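Local coordinates for protein Cow rumen GH26 endo-mannanase (Metagenome, PDB 6UEH) that hydrolyses internal beta-1,4-mannosidic linkages of mannans, probably including galactomannan, as an endo-mannanase of glycoside hydrolase family 26 carrying an accessory domain, at residues D159-V164 and K168-Q173; L187-I192 and K198-R203; R309-A314 and V338-Y343. All blocks are in the same frame, centred on the assembly; numbering follows the deposited sequence.

Read from the N terminus, the three contacts follow one another in series, none nested in or crossing another. Contact 1 closes a three-residue turn between helix 152-164 and strand 169-174. Contact 2 comes next, bringing helix 187-196 back against the chain that enters strand 202-206. The two touch directly, since these strands are neighbours in the parallel sheet: Ser-171 O lies 2.9 Å from Ile-202 N, a probable hydrogen bond. Contact 3 closes the long loop after strand 306-309 onto helix 334-351; its centre lies about 23 Å from that of contact 1 and 28 Å from that of contact 2. All three belong to the catalytic TIM barrel.

Contact 1 of 3, residues D159-V164 and K168-Q173; sequences DYLGSV and KIISGQ
CD1 of Ile-170 is the apolar centre, reaching from the strand into the last turns of the helix. Its closest neighbour there is CD2 of Leu-161, at 3.6 Å, where the two side chains cross at about a right angle. Val-164 adds its CG2 branch 4.0 Å from the same Ile-170 CD1, again with the side chains nearly perpendicular. The CE2 atom of Tyr-160 stands farther off, 4.4 Å from Ile-170 CD1, and its ring meets the methyl obliquely. One methyl thus meets three side chains of segment 159-164, Tyr-160 the most loosely, an outcome of the Ile-170 torsions: CG1 is anti to the carbonyl carbon (chi1 -54°) and CD1 continues the chain outward in an extended form (chi2 174°).

This packing joins helix 152-164 to strand 169-174, a strand of the parallel sheet of the TIM barrel. Ala-201, just before strand 202-206, packs on the CG2 branch of Ile-170, while Ile-477 of strand 476-477 lies against Tyr-160 and Val-164.

Toward the polar edge, the backbone closes the turn. Lys-168 N donates to Val-164 O at 2.9 Å, with an N-H...O angle of 150°. Beside it, the CB atoms of Val-164 and Lys-168 are 4.4 Å apart. The lysine chain then bends at chi2 and leads away from the helix, carrying NZ to a hydrogen bond with the carbonyl oxygen of Asp-474.

Contact 2 of 3, residues L187-I192 and K198-R203; sequences LEFEYI and KYPAIR
Within the beta-alpha-beta unit of strand 169-174, helix 187-196 and strand 202-206, Phe-189 of the helix meets Arg-203 of the next parallel strand face to face. The guanidinium lies flat on the ring, the planes 14° apart. Arg-203 CZ is 3.8 Å from the Phe-189 ring centroid and over the face, which makes this a stacked cation-pi contact. The aliphatic part joins in, Arg-203 CG lying 3.5 Å from Phe-189 CZ. The reach of Arg-203 follows from its torsions, with CG anti to the backbone N (chi1 -178°) and the chain extended to NE.

The edge of the same ring receives proline, Phe-189 CD2 standing 3.8 Å from Pro-200 CG, the two side chains crossing at about a right angle. Ile-192 continues this apolar seam one helical turn on, CG2 lying 4.1 Å from Pro-200 CD. Such packing lays the helix of a TIM-barrel crossover against the chain leading into the next parallel strand.

Salt bridges from Arg-203 NH2 to Glu-175 and from NH1 to Glu-186 hold the guanidinium against rotation. A leucine in place of Arg-203 would probably leave those two carboxylates without their cationic mate and the Phe-189 face without its flat cover.

At the other end of the contact, Tyr-199 OH donates to Glu-190 OE2 at 2.6 Å. The hydroxyl meets the carboxylate on its syn side, 19° out of plane, and the Glu-190 chain, bent at chi2, brings OE2 to the edge of the tyrosine ring.

Contact 3 of 3, residues R309-A314 and V338-Y343; sequences RPLHEA and VEIWKY. With ACT (acetate ion), chain D.
Leu-311 CD1 meets Trp-341 at the heart of the first shell, lying 3.6 Å from Trp-341 CA and 3.9 Å from Trp-341 CE3. That methyl reaches the indole obliquely and also packs against Ile-340, whose CG2 is 4.1 Å from Leu-311 CD1. Pro-310 completes the shell at the far end of the indole: the two side chains cross at about a right angle, with Pro-310 CG 3.9 Å from Trp-341 CZ3. Pro-310 O sits near the indole plane at the edge, 3.2 Å from Trp-341 CZ3. The tryptophan reaches the loop because CG is anti to the backbone N (chi1 177°), which carries the six-membered ring toward the proline.

Outside this shell, Trp-341 NE1 is hydrogen-bonded to the carbonyl oxygen of Tyr-379, anchoring the opposite end of the indole. Trp-285 of helix 280-301 touches both Leu-311 and Ile-340.

The loop follows strand 306-309, the fourth of the TIM barrel, and its His-Glu pair is consistent with the active-site cleft of GH26 enzymes, whose acid/base glutamate follows that strand in clan GH-A. Arg-309 is salt-bridged there to Glu-428 and Asp-386. The side chain of His-312 sets off away from the helix, and its NE2 donates to OXT of an acetate ion at 2.9 Å (N-H...O 146°); the acetate, probably from the crystallisation liquor, is also hydrogen-bonded to His-240 NE2. Glu-313 OE1 accepts from Trp-326 NE1. Segments 309-314 and 338-343 share no hydrogen bond and meet by apolar packing, while Tyr-337, one turn earlier on helix 334-351, supplies the polar tie from its OH to Leu-311 O.

Contact 1 of 3, residues D159-V164 and K168-Q173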
loop_
_atom_site.group_PDB
_atom_site.type_symbol
_atom_site.label_atom_id
_atom_site.label_comp_id
_atom_site.label_asym_id
_atom_site.label_seq_id
_atom_site.Cartn_x
_atom_site.Cartn_y
_atom_site.Cartn_z
ATOM N N ASP A 159 -18.428 0.078 -6.219
ATOM C CA ASP A 159 -18.588 -0.720 -7.429
ATOM C C ASP A 159 -17.939 -0.039 -8.627
ATOM O O ASP A 159 -17.354 -0.709 -9.476
ATOM C CB ASP A 159 -20.066 -0.995 -7.706
ATOM C CG ASP A 159 -20.607 -2.126 -6.861
ATOM O OD1 ASP A 159 -19.819 -3.027 -6.499
ATOM O OD2 ASP A 159 -21.815 -2.118 -6.555
ATOM N N TYR A 160 -18.037 1.286 -8.698
ATOM C CA TYR A 160 -17.352 2.022 -9.755
ATOM C C TYR A 160 -15.846 1.810 -9.663
ATOM O O TYR A 160 -15.178 1.590 -10.674
ATOM C CB TYR A 160 -17.653 3.520 -9.696
ATOM C CG TYR A 160 -16.695 4.311 -10.563
ATOM C CD1 TYR A 160 -16.855 4.356 -11.942
ATOM C CD2 TYR A 160 -15.609 4.984 -10.006
ATOM C CE1 TYR A 160 -15.976 5.058 -12.741
ATOM C CE2 TYR A 160 -14.722 5.688 -10.801
ATOM C CZ TYR A 160 -14.911 5.723 -12.167
ATOM O OH TYR A 160 -14.034 6.424 -12.963
ATOM N N LEU A 161 -15.318 1.899 -8.445
ATOM C CA LEU A 161 -13.895 1.681 -8.206
ATOM C C LEU A 161 -13.485 0.282 -8.654
ATOM O O LEU A 161 -12.448 0.104 -9.289
ATOM C CB LEU A 161 -13.557 1.880 -6.727
ATOM C CG LEU A 161 -13.852 3.267 -6.153
ATOM C CD1 LEU A 161 -13.579 3.315 -4.652
ATOM C CD2 LEU A 161 -13.046 4.330 -6.884
ATOM N N GLY A 162 -14.311 -0.704 -8.323
ATOM C CA GLY A 162 -14.056 -2.073 -8.727
ATOM C C GLY A 162 -14.081 -2.236 -10.235
ATOM O O GLY A 162 -13.436 -3.131 -10.781
ATOM N N SER A 163 -14.823 -1.363 -10.913
ATOM C CA SER A 163 -15.000 -1.477 -12.357
ATOM C C SER A 163 -13.771 -1.000 -13.123
ATOM O O SER A 163 -13.589 -1.347 -14.287
ATOM C CB SER A 163 -16.236 -0.692 -12.814
ATOM O OG SER A 163 -15.982 0.702 -12.846
ATOM N N VAL A 164 -12.926 -0.207 -12.473
ATOM C CA VAL A 164 -11.724 0.295 -13.132
ATOM C C VAL A 164 -10.458 -0.323 -12.544
ATOM O O VAL A 164 -9.364 -0.125 -13.070
ATOM C CB VAL A 164 -11.633 1.832 -13.042
ATOM C CG1 VAL A 164 -12.843 2.469 -13.711
ATOM C CG2 VAL A 164 -11.520 2.280 -11.592
ATOM N N LYS A 168 -7.246 0.874 -14.857
ATOM C CA LYS A 168 -6.826 2.269 -14.776
ATOM C C LYS A 168 -6.223 2.578 -13.412
ATOM O O LYS A 168 -6.272 1.752 -12.499
ATOM C CB LYS A 168 -8.010 3.215 -15.016
ATOM C CG LYS A 168 -8.865 2.913 -16.238
ATOM C CD LYS A 168 -8.218 3.426 -17.507
ATOM C CE LYS A 168 -9.146 3.257 -18.698
ATOM N NZ LYS A 168 -8.542 3.818 -19.935
ATOM N N ILE A 169 -5.658 3.774 -13.281
ATOM C CA ILE A 169 -5.348 4.326 -11.970
ATOM C C ILE A 169 -6.040 5.688 -11.859
ATOM O O ILE A 169 -6.067 6.468 -12.812
ATOM C CB ILE A 169 -3.821 4.445 -11.722
ATOM C CG1 ILE A 169 -3.543 4.792 -10.256
ATOM C CG2 ILE A 169 -3.178 5.459 -12.666
ATOM C CD1 ILE A 169 -2.086 4.678 -9.859
ATOM N N ILE A 170 -6.636 5.953 -10.705
ATOM C CA ILE A 170 -7.399 7.181 -10.515
ATOM C C ILE A 170 -6.522 8.275 -9.916
ATOM O O ILE A 170 -5.827 8.046 -8.933
ATOM C CB ILE A 170 -8.620 6.934 -9.608
ATOM C CG1 ILE A 170 -9.459 5.783 -10.167
ATOM C CG2 ILE A 170 -9.455 8.201 -9.465
ATOM C CD1 ILE A 170 -10.606 5.367 -9.280
ATOM N N SER A 171 -6.547 9.463 -10.507
ATOM C CA SER A 171 -5.747 10.568 -9.983
ATOM C C SER A 171 -6.322 11.104 -8.674
ATOM O O SER A 171 -7.532 11.081 -8.458
ATOM C CB SER A 171 -5.641 11.697 -11.014
ATOM O OG SER A 171 -6.920 12.133 -11.431
ATOM N N GLY A 172 -5.443 11.582 -7.800
ATOM C CA GLY A 172 -5.867 12.111 -6.519
ATOM C C GLY A 172 -4.917 13.162 -5.983
ATOM O O GLY A 172 -3.771 13.252 -6.420
ATOM N N GLN A 173 -5.397 13.956 -5.031
ATOM C CA GLN A 173 -4.588 15.011 -4.431
ATOM C C GLN A 173 -5.134 15.413 -3.068
ATOM O O GLN A 173 -6.330 15.666 -2.923
ATOM C CB GLN A 173 -4.529 16.238 -5.345
ATOM C CG GLN A 173 -3.741 17.403 -4.761
ATOM C CD GLN A 173 -2.280 17.055 -4.535
ATOM O OE1 GLN A 173 -1.621 16.497 -5.413
ATOM N NE2 GLN A 173 -1.770 17.377 -3.352
#

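Contact 2 of 3, residues L187-I192 and K198-R203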
loop_
_atom_site.group_PDB
_atom_site.type_symbol
_atom_site.label_atom_id
_atom_site.label_comp_id
_atom_site.label_asym_id
_atom_site.label_seq_id
_atom_site.Cartn_x
_atom_site.Cartn_y
_atom_site.Cartn_z
ATOM N N LEU A 187 -5.205 25.956 -4.246
ATOM C CA LEU A 187 -3.871 26.198 -4.805
ATOM C C LEU A 187 -3.275 24.963 -5.483
ATOM O O LEU A 187 -2.937 25.006 -6.665
ATOM C CB LEU A 187 -2.922 26.695 -3.709
ATOM C CG LEU A 187 -1.587 27.325 -4.125
ATOM C CD1 LEU A 187 -1.130 28.313 -3.073
ATOM C CD2 LEU A 187 -0.505 26.278 -4.355
ATOM N N GLU A 188 -3.143 23.873 -4.730
ATOM C CA GLU A 188 -2.578 22.635 -5.262
ATOM C C GLU A 188 -3.352 22.135 -6.478
ATOM O O GLU A 188 -2.772 21.612 -7.428
ATOM C CB GLU A 188 -2.557 21.543 -4.187
ATOM C CG GLU A 188 -1.376 21.613 -3.227
ATOM C CD GLU A 188 -1.587 22.596 -2.092
ATOM O OE1 GLU A 188 -2.606 23.320 -2.101
ATOM O OE2 GLU A 188 -0.732 22.638 -1.183
ATOM N N PHE A 189 -4.667 22.310 -6.446
ATOM C CA PHE A 189 -5.527 21.792 -7.498
ATOM C C PHE A 189 -5.441 22.643 -8.760
ATOM O O PHE A 189 -5.414 22.114 -9.873
ATOM C CB PHE A 189 -6.965 21.698 -6.986
ATOM C CG PHE A 189 -7.097 20.835 -5.765
ATOM C CD1 PHE A 189 -6.900 21.369 -4.500
ATOM C CD2 PHE A 189 -7.371 19.483 -5.881
ATOM C CE1 PHE A 189 -6.996 20.574 -3.375
ATOM C CE2 PHE A 189 -7.470 18.681 -4.759
ATOM C CZ PHE A 189 -7.278 19.229 -3.505
ATOM N N GLU A 190 -5.379 23.959 -8.589
ATOM C CA GLU A 190 -5.227 24.854 -9.729
ATOM C C GLU A 190 -3.848 24.688 -10.361
ATOM O O GLU A 190 -3.682 24.903 -11.561
ATOM C CB GLU A 190 -5.453 26.308 -9.310
ATOM C CG GLU A 190 -6.877 26.595 -8.860
ATOM C CD GLU A 190 -7.902 26.227 -9.916
ATOM O OE1 GLU A 190 -7.849 26.800 -11.024
ATOM O OE2 GLU A 190 -8.756 25.359 -9.642
ATOM N N TYR A 191 -2.864 24.303 -9.551
ATOM C CA TYR A 191 -1.528 24.014 -10.065
ATOM C C TYR A 191 -1.577 22.848 -11.043
ATOM O O TYR A 191 -1.026 22.920 -12.141
ATOM C CB TYR A 191 -0.554 23.701 -8.927
ATOM C CG TYR A 191 0.789 23.177 -9.400
ATOM C CD1 TYR A 191 1.750 24.037 -9.918
ATOM C CD2 TYR A 191 1.095 21.824 -9.325
ATOM C CE1 TYR A 191 2.980 23.561 -10.352
ATOM C CE2 TYR A 191 2.321 21.339 -9.756
ATOM C CZ TYR A 191 3.259 22.212 -10.268
ATOM O OH TYR A 191 4.480 21.733 -10.700
ATOM N N ILE A 192 -2.246 21.776 -10.630
ATOM C CA ILE A 192 -2.407 20.592 -11.464
ATOM C C ILE A 192 -3.179 20.913 -12.746
ATOM O O ILE A 192 -2.792 20.491 -13.837
ATOM C CB ILE A 192 -3.125 19.468 -10.686
ATOM C CG1 ILE A 192 -2.293 19.065 -9.465
ATOM C CG2 ILE A 192 -3.384 18.267 -11.587
ATOM C CD1 ILE A 192 -2.957 18.045 -8.572
ATOM N N LYS A 198 -5.879 19.014 -16.579
ATOM C CA LYS A 198 -6.800 18.121 -15.885
ATOM C C LYS A 198 -6.901 18.452 -14.399
ATOM O O LYS A 198 -5.989 19.041 -13.821
ATOM C CB LYS A 198 -6.359 16.661 -16.036
ATOM C CG LYS A 198 -5.993 16.234 -17.448
ATOM C CD LYS A 198 -7.220 16.095 -18.331
ATOM C CE LYS A 198 -6.842 15.547 -19.699
ATOM N NZ LYS A 198 -8.029 15.418 -20.588
ATOM N N TYR A 199 -8.014 18.056 -13.789
ATOM C CA TYR A 199 -8.140 18.033 -12.336
ATOM C C TYR A 199 -8.020 16.595 -11.832
ATOM O O TYR A 199 -8.395 15.658 -12.536
ATOM C CB TYR A 199 -9.478 18.621 -11.887
ATOM C CG TYR A 199 -9.556 20.130 -11.858
ATOM C CD1 TYR A 199 -8.878 20.862 -10.892
ATOM C CD2 TYR A 199 -10.340 20.822 -12.771
ATOM C CE1 TYR A 199 -8.960 22.241 -10.851
ATOM C CE2 TYR A 199 -10.431 22.203 -12.738
ATOM C CZ TYR A 199 -9.739 22.907 -11.776
ATOM O OH TYR A 199 -9.824 24.280 -11.735
ATOM N N PRO A 200 -7.504 16.410 -10.609
ATOM C CA PRO A 200 -7.543 15.066 -10.025
ATOM C C PRO A 200 -8.984 14.638 -9.774
ATOM O O PRO A 200 -9.829 15.491 -9.502
ATOM C CB PRO A 200 -6.778 15.230 -8.710
ATOM C CG PRO A 200 -6.954 16.674 -8.363
ATOM C CD PRO A 200 -6.930 17.400 -9.680
ATOM N N ALA A 201 -9.262 13.343 -9.874
ATOM C CA ALA A 201 -10.614 12.843 -9.655
ATOM C C ALA A 201 -10.920 12.748 -8.164
ATOM O O ALA A 201 -12.025 13.072 -7.722
ATOM C CB ALA A 201 -10.793 11.486 -10.324
ATOM N N ILE A 202 -9.931 12.301 -7.400
ATOM C CA ILE A 202 -10.067 12.125 -5.959
ATOM C C ILE A 202 -9.453 13.306 -5.208
ATOM O O ILE A 202 -8.345 13.739 -5.515
ATOM C CB ILE A 202 -9.397 10.805 -5.497
ATOM C CG1 ILE A 202 -10.172 9.601 -6.040
ATOM C CG2 ILE A 202 -9.297 10.739 -3.980
ATOM C CD1 ILE A 202 -9.539 8.262 -5.715
ATOM N N ARG A 203 -10.183 13.836 -4.234
ATOM C CA ARG A 203 -9.648 14.895 -3.384
ATOM C C ARG A 203 -9.524 14.391 -1.950
ATOM O O ARG A 203 -10.443 13.766 -1.422
ATOM C CB ARG A 203 -10.534 16.142 -3.449
ATOM C CG ARG A 203 -10.034 17.324 -2.625
ATOM C CD ARG A 203 -10.704 18.619 -3.077
ATOM N NE ARG A 203 -10.330 19.767 -2.254
ATOM C CZ ARG A 203 -10.326 21.025 -2.686
ATOM N NH1 ARG A 203 -10.660 21.299 -3.939
ATOM N NH2 ARG A 203 -9.973 22.010 -1.869
#

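Contact 3 of 3, residues R309-A314 and V338-Y343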
loop_
_atom_site.group_PDB
_atom_site.type_symbol
_atom_site.label_atom_id
_atom_site.label_comp_id
_atom_site.label_asym_id
_atom_site.label_seq_id
_atom_site.Cartn_x
_atom_site.Cartn_y
_atom_site.Cartn_z
ATOM N N ARG A 309 -10.339 7.013 5.792
ATOM C CA ARG A 309 -9.074 6.380 6.154
ATOM C C ARG A 309 -8.605 6.827 7.543
ATOM O O ARG A 309 -7.633 7.570 7.674
ATOM C CB ARG A 309 -8.009 6.697 5.094
ATOM C CG ARG A 309 -6.718 5.900 5.215
ATOM C CD ARG A 309 -5.818 6.140 4.008
ATOM N NE ARG A 309 -5.511 7.556 3.820
ATOM C CZ ARG A 309 -4.349 8.117 4.140
ATOM N NH1 ARG A 309 -3.372 7.379 4.656
ATOM N NH2 ARG A 309 -4.157 9.414 3.933
ATOM N N PRO A 310 -9.307 6.374 8.593
ATOM C CA PRO A 310 -8.907 6.746 9.950
ATOM C C PRO A 310 -7.753 5.880 10.425
ATOM O O PRO A 310 -7.454 4.886 9.761
ATOM C CB PRO A 310 -10.169 6.469 10.762
ATOM C CG PRO A 310 -10.757 5.270 10.080
ATOM C CD PRO A 310 -10.441 5.430 8.602
ATOM N N LEU A 311 -7.125 6.249 11.540
ATOM C CA LEU A 311 -6.142 5.390 12.197
ATOM C C LEU A 311 -5.093 4.884 11.214
ATOM O O LEU A 311 -4.765 3.697 11.196
ATOM C CB LEU A 311 -6.850 4.211 12.871
ATOM C CG LEU A 311 -7.917 4.587 13.904
ATOM C CD1 LEU A 311 -8.781 3.387 14.262
ATOM C CD2 LEU A 311 -7.257 5.156 15.149
ATOM N N HIS A 312 -4.580 5.796 10.396
ATOM C CA HIS A 312 -3.741 5.432 9.262
ATOM C C HIS A 312 -2.266 5.281 9.635
ATOM O O HIS A 312 -1.846 5.690 10.720
ATOM C CB HIS A 312 -3.899 6.470 8.145
ATOM C CG HIS A 312 -3.329 7.814 8.478
ATOM N ND1 HIS A 312 -3.757 8.560 9.555
ATOM C CD2 HIS A 312 -2.372 8.551 7.866
ATOM C CE1 HIS A 312 -3.081 9.695 9.599
ATOM N NE2 HIS A 312 -2.236 9.715 8.584
ATOM N N GLU A 313 -1.500 4.680 8.725
ATOM C CA GLU A 313 -0.064 4.453 8.902
ATOM C C GLU A 313 0.254 3.819 10.254
ATOM O O GLU A 313 1.235 4.180 10.904
ATOM C CB GLU A 313 0.704 5.768 8.741
ATOM C CG GLU A 313 0.559 6.403 7.366
ATOM C CD GLU A 313 1.409 7.656 7.203
ATOM O OE1 GLU A 313 2.048 8.080 8.187
ATOM O OE2 GLU A 313 1.441 8.222 6.089
ATOM N N ALA A 314 -0.579 2.865 10.656
ATOM C CA ALA A 314 -0.560 2.323 12.013
ATOM C C ALA A 314 0.783 1.730 12.432
ATOM O O ALA A 314 1.329 2.102 13.472
ATOM C CB ALA A 314 -1.647 1.278 12.160
ATOM N N VAL A 338 -5.703 -3.116 16.276
ATOM C CA VAL A 338 -6.831 -3.738 15.591
ATOM C C VAL A 338 -8.100 -3.608 16.429
ATOM O O VAL A 338 -9.181 -3.349 15.896
ATOM C CB VAL A 338 -6.550 -5.229 15.276
ATOM C CG1 VAL A 338 -7.808 -5.928 14.779
ATOM C CG2 VAL A 338 -5.434 -5.354 14.247
ATOM N N GLU A 339 -7.962 -3.764 17.744
ATOM C CA GLU A 339 -9.093 -3.607 18.653
ATOM C C GLU A 339 -9.627 -2.173 18.617
ATOM O O GLU A 339 -10.835 -1.954 18.681
ATOM C CB GLU A 339 -8.697 -4.000 20.078
ATOM C CG GLU A 339 -8.340 -5.476 20.231
ATOM C CD GLU A 339 -7.911 -5.842 21.642
ATOM O OE1 GLU A 339 -7.282 -6.908 21.816
ATOM O OE2 GLU A 339 -8.206 -5.069 22.578
ATOM N N ILE A 340 -8.725 -1.204 18.499
ATOM C CA ILE A 340 -9.119 0.198 18.400
ATOM C C ILE A 340 -9.872 0.461 17.095
ATOM O O ILE A 340 -10.885 1.160 17.089
ATOM C CB ILE A 340 -7.900 1.138 18.493
ATOM C CG1 ILE A 340 -7.238 1.008 19.867
ATOM C CG2 ILE A 340 -8.310 2.582 18.233
ATOM C CD1 ILE A 340 -6.011 1.875 20.044
ATOM N N TRP A 341 -9.378 -0.109 15.996
ATOM C CA TRP A 341 -10.052 0.005 14.705
ATOM C C TRP A 341 -11.468 -0.557 14.770
ATOM O O TRP A 341 -12.422 0.070 14.301
ATOM C CB TRP A 341 -9.261 -0.719 13.610
ATOM C CG TRP A 341 -9.938 -0.704 12.262
ATOM C CD1 TRP A 341 -10.924 -1.547 11.825
ATOM C CD2 TRP A 341 -9.674 0.195 11.177
ATOM N NE1 TRP A 341 -11.286 -1.227 10.538
ATOM C CE2 TRP A 341 -10.536 -0.160 10.117
ATOM C CE3 TRP A 341 -8.792 1.266 10.998
ATOM C CZ2 TRP A 341 -10.541 0.517 8.898
ATOM C CZ3 TRP A 341 -8.799 1.938 9.785
ATOM C CH2 TRP A 341 -9.668 1.562 8.753
ATOM N N LYS A 342 -11.598 -1.748 15.344
ATOM C CA LYS A 342 -12.902 -2.384 15.485
ATOM C C LYS A 342 -13.823 -1.545 16.364
ATOM O O LYS A 342 -15.021 -1.446 16.100
ATOM C CB LYS A 342 -12.755 -3.796 16.058
ATOM C CG LYS A 342 -12.061 -4.770 15.116
ATOM C CD LYS A 342 -12.010 -6.172 15.704
ATOM C CE LYS A 342 -11.348 -7.147 14.745
ATOM N NZ LYS A 342 -11.261 -8.518 15.321
ATOM N N TYR A 343 -13.255 -0.934 17.400
ATOM C CA TYR A 343 -14.005 -0.049 18.287
ATOM C C TYR A 343 -14.617 1.106 17.504
ATOM O O TYR A 343 -15.811 1.378 17.615
ATOM C CB TYR A 343 -13.097 0.487 19.402
ATOM C CG TYR A 343 -13.799 1.337 20.443
ATOM C CD1 TYR A 343 -13.989 2.700 20.247
ATOM C CD2 TYR A 343 -14.252 0.779 21.631
ATOM C CE1 TYR A 343 -14.623 3.479 21.200
ATOM C CE2 TYR A 343 -14.884 1.551 22.590
ATOM C CZ TYR A 343 -15.067 2.901 22.369
ATOM O OH TYR A 343 -15.699 3.669 23.322
HETATM C C ACT D . 0.450 12.141 7.137
HETATM O O ACT D . 0.584 12.539 8.315
HETATM O OXT ACT D . -0.529 11.393 6.921
HETATM C CH3 ACT D . 1.403 12.544 6.052
#